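Side-chain contacts in uncharacterized esterase YxiM (Bacillus subtilis, PDB 2O14), which is an uncharacterised member of the GDSL lipolytic enzyme family and probably hydrolyses ester bonds, though its natural substrate is not known: residues A[253-256]-A[257-261]; A[260-263]-A[264-268]. All coordinates share one frame; numbering follows the deposited sequence.

Contact 1 of 2, residues A[253-256]-A[257-261]; sequences EFKE and VMRDM
Phe254 and Met258, a selenomethionine one turn further along the helix, meet side chain to side chain: CG of Met258 lies over one face of the Phe254 ring, 3.7 Å from its centroid, a CH-pi contact. A turn about CB-CG (chi2 -78°) sets SE oblique to the ring, 3.9 Å from CE1 of Phe254, in a Met-aromatic contact, and the next bend (chi3 -79°) leads CE to CZ. Replacing Phe254 by an alanine is likely to leave CG and SE of Met258 without their aromatic partner and its chain freer to turn. Four backbone bonds cross the contact: N of Val257 bonds almost straight to O of Glu253 at 2.9 Å, and the amides of Met258, Arg259 and Asp260 bond, less straight, to O of Phe254, Lys255 and Glu256. N of Glu253 bonds to OG of Ser250. NZ of Lys255 and NH2 of Arg259 stand 4.0 Å apart, a closeness probably eased by Glu307, which salt-bridges both, while Glu308 takes NH1 of Arg259. OE2 of Glu253 forms a salt bridge with NE of Arg213. Helix 251-266, linking strands 233-237 and 271-275, touches helix 298-307 through Lys255, Met258 and Arg259 on Leu304, and helix 212-217 through Val257 on Ala212 and Arg216.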
# COMPACT_ATOMS: atom_id res chain seq x y z
N GLU A 253 4.55 23.51 7.41
CA GLU A 253 4.70 22.25 8.12
C GLU A 253 4.80 21.13 7.10
O GLU A 253 5.65 20.25 7.19
CB GLU A 253 3.50 21.99 9.04
CG GLU A 253 3.81 20.98 10.16
CD GLU A 253 2.57 20.38 10.81
OE1 GLU A 253 1.58 21.12 11.00
OE2 GLU A 253 2.60 19.17 11.14
N PHE A 254 3.91 21.17 6.12
CA PHE A 254 3.89 20.17 5.06
C PHE A 254 5.28 20.00 4.47
O PHE A 254 5.81 18.89 4.39
CB PHE A 254 2.92 20.62 3.96
CG PHE A 254 3.05 19.84 2.69
CD1 PHE A 254 2.55 18.55 2.59
CD2 PHE A 254 3.68 20.41 1.58
CE1 PHE A 254 2.66 17.83 1.41
CE2 PHE A 254 3.80 19.70 0.38
CZ PHE A 254 3.29 18.40 0.29
N LYS A 255 5.88 21.12 4.08
CA LYS A 255 7.21 21.14 3.48
C LYS A 255 8.27 20.56 4.42
O LYS A 255 9.15 19.82 3.98
CB LYS A 255 7.55 22.58 3.09
CG LYS A 255 8.75 22.75 2.18
CD LYS A 255 8.86 24.21 1.73
CE LYS A 255 10.16 24.50 1.00
NZ LYS A 255 10.34 23.60 -0.16
N GLU A 256 8.18 20.90 5.71
CA GLU A 256 9.13 20.41 6.71
C GLU A 256 9.06 18.90 6.91
O GLU A 256 10.08 18.22 6.96
CB GLU A 256 8.86 21.06 8.07
CG GLU A 256 9.06 22.56 8.14
CD GLU A 256 8.59 23.12 9.48
OE1 GLU A 256 8.99 22.57 10.53
OE2 GLU A 256 7.81 24.10 9.48
N VAL A 257 7.84 18.39 7.06
CA VAL A 257 7.60 16.96 7.25
C VAL A 257 8.06 16.19 6.03
O VAL A 257 8.72 15.15 6.15
CB VAL A 257 6.11 16.67 7.49
CG1 VAL A 257 5.87 15.16 7.51
CG2 VAL A 257 5.66 17.31 8.79
N MSE A 258 7.70 16.70 4.86
CA MSE A 258 8.07 16.07 3.60
C MSE A 258 9.59 16.01 3.48
O MSE A 258 10.13 14.98 3.08
CB MSE A 258 7.49 16.88 2.43
CG MSE A 258 5.98 16.79 2.31
SE MSE A 258 5.41 15.11 1.50
CE MSE A 258 5.78 15.58 -0.36
N ARG A 259 10.25 17.10 3.84
CA ARG A 259 11.71 17.18 3.78
C ARG A 259 12.35 16.09 4.63
O ARG A 259 13.28 15.41 4.20
CB ARG A 259 12.19 18.54 4.27
CG ARG A 259 13.68 18.79 4.11
CD ARG A 259 14.10 20.05 4.84
NE ARG A 259 13.31 21.21 4.45
CZ ARG A 259 13.38 21.80 3.26
NH1 ARG A 259 14.22 21.35 2.33
NH2 ARG A 259 12.61 22.85 2.99
N ASP A 260 11.83 15.92 5.84
CA ASP A 260 12.35 14.92 6.77
C ASP A 260 12.22 13.50 6.22
O ASP A 260 13.17 12.72 6.29
CB ASP A 260 11.61 15.02 8.10
CG ASP A 260 12.15 14.06 9.13
OD1 ASP A 260 13.32 14.21 9.55
OD2 ASP A 260 11.41 13.14 9.52
N MSE A 261 11.05 13.17 5.67
CA MSE A 261 10.84 11.84 5.11
C MSE A 261 11.84 11.56 4.00
O MSE A 261 12.41 10.48 3.93
CB MSE A 261 9.42 11.70 4.56
CG MSE A 261 8.33 11.74 5.61
SE MSE A 261 6.71 10.87 4.97
CE MSE A 261 5.87 12.37 4.08

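Contact 2 of 2, residues A[260-263]-A[264-268]; sequences DMIR and QVKAK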
# COMPACT_ATOMS: atom_id res chain seq x y z
N ASP A 260 11.83 15.92 5.84
CA ASP A 260 12.35 14.92 6.77
C ASP A 260 12.22 13.50 6.22
O ASP A 260 13.17 12.72 6.29
CB ASP A 260 11.61 15.02 8.10
CG ASP A 260 12.15 14.06 9.13
OD1 ASP A 260 13.32 14.21 9.55
OD2 ASP A 260 11.41 13.14 9.52
N MSE A 261 11.05 13.17 5.67
CA MSE A 261 10.84 11.84 5.11
C MSE A 261 11.84 11.56 4.00
O MSE A 261 12.41 10.48 3.93
CB MSE A 261 9.42 11.70 4.56
CG MSE A 261 8.33 11.74 5.61
SE MSE A 261 6.71 10.87 4.97
CE MSE A 261 5.87 12.37 4.08
N ILE A 262 12.03 12.55 3.13
CA ILE A 262 12.97 12.41 2.01
C ILE A 262 14.38 12.12 2.53
O ILE A 262 15.08 11.25 2.00
CB ILE A 262 13.02 13.69 1.16
CG1 ILE A 262 11.66 13.93 0.50
CG2 ILE A 262 14.13 13.59 0.12
CD1 ILE A 262 11.51 15.30 -0.10
N ARG A 263 14.79 12.84 3.56
CA ARG A 263 16.11 12.66 4.13
C ARG A 263 16.26 11.29 4.78
O ARG A 263 17.29 10.62 4.62
CB ARG A 263 16.40 13.77 5.15
CG ARG A 263 16.52 15.13 4.48
CD ARG A 263 16.99 16.21 5.44
NE ARG A 263 17.30 17.44 4.71
CZ ARG A 263 17.72 18.57 5.28
NH1 ARG A 263 17.88 18.64 6.59
NH2 ARG A 263 17.99 19.62 4.52
N GLN A 264 15.23 10.85 5.50
CA GLN A 264 15.28 9.55 6.14
C GLN A 264 15.40 8.45 5.09
O GLN A 264 16.16 7.50 5.27
CB GLN A 264 14.04 9.32 6.99
CG GLN A 264 14.01 10.15 8.26
CD GLN A 264 13.00 9.62 9.25
OE1 GLN A 264 13.06 8.46 9.64
NE2 GLN A 264 12.06 10.47 9.66
N VAL A 265 14.66 8.58 4.00
CA VAL A 265 14.73 7.57 2.95
C VAL A 265 16.08 7.63 2.25
O VAL A 265 16.68 6.60 1.98
CB VAL A 265 13.60 7.75 1.91
CG1 VAL A 265 13.83 6.81 0.72
CG2 VAL A 265 12.25 7.43 2.56
N LYS A 266 16.57 8.84 1.98
CA LYS A 266 17.86 8.98 1.32
C LYS A 266 18.96 8.44 2.23
O LYS A 266 20.00 7.97 1.75
CB LYS A 266 18.14 10.44 0.97
CG LYS A 266 17.52 10.89 -0.34
CD LYS A 266 17.75 12.38 -0.57
CE LYS A 266 17.41 12.79 -2.00
NZ LYS A 266 18.35 12.18 -2.98
N ALA A 267 18.74 8.50 3.53
CA ALA A 267 19.72 7.99 4.49
C ALA A 267 19.87 6.48 4.36
O ALA A 267 20.86 5.90 4.81
CB ALA A 267 19.30 8.35 5.91
N LYS A 268 18.89 5.83 3.73
CA LYS A 268 18.92 4.39 3.53
C LYS A 268 19.61 4.04 2.21
O LYS A 268 19.80 2.87 1.90
CB LYS A 268 17.49 3.82 3.51
CG LYS A 268 16.72 3.98 4.80
CD LYS A 268 17.27 3.10 5.91
CE LYS A 268 16.38 3.18 7.15
NZ LYS A 268 16.84 2.26 8.22
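The last turns of helix 251-266, the helix of the beta-alpha-beta unit between strands 233-237 and 271-275, carry a side-chain bond between Asp260 and Gln264, one turn apart. NE2 of Gln264 donates to OD2 of Asp260 at 2.8 Å, with an N-H...O angle of 147°. The oxygen lies nearly in the amide plane of Gln264, but the donor reaches it from above the carboxylate, and the two flat groups are turned 59° against each other. CG of Gln264 sits beside its own backbone N (chi1 -72°), which directs the extended chain back along the helix toward Asp260, and CG passes 3.3 Å from O of Asp260. That same carbonyl accepts N of Gln264 at 2.9 Å. Ile262 and Lys266 run alongside each other, CG2 of Ile262 being 3.9 Å from CD of Lys266, and beyond this the lysine bends at chi4 to a weak hydrogen bond with the carbonyl of Lys309. Ile262 and Val265 also pack on Val272 of strand 271-275. Because OD2 of Asp260 also salt-bridges Arg216, that one oxygen is gripped by a charged and a neutral donor; the cation would tend to stabilise the carboxylate's negative charge, and the amide adds a second restraint on its rotation.

Overall arrangement
Contact 1 comes first along helix 251-266 and contact 2 follows towards its C-terminal end; their centres are about 11 Å apart, and they share Asp260 and Met261. Both belong to the crossover that leads from strand 233-237 to strand 271-275 of the five-stranded parallel sheet, within the region assigned to the GDSL family. Helix 212-217 borders both, with Arg216 touching side chains of each. Glu308, just past helix 298-307, salt-bridges Arg259 of contact 1 and Arg263 of contact 2, tying successive turns to the same neighbour. Both lie away from the predicted catalytic residues and the manganese site; their visible role is structural, fixing the crossover helix within the GDSL (SGNH-hydrolase) domain by packing and salt bridges.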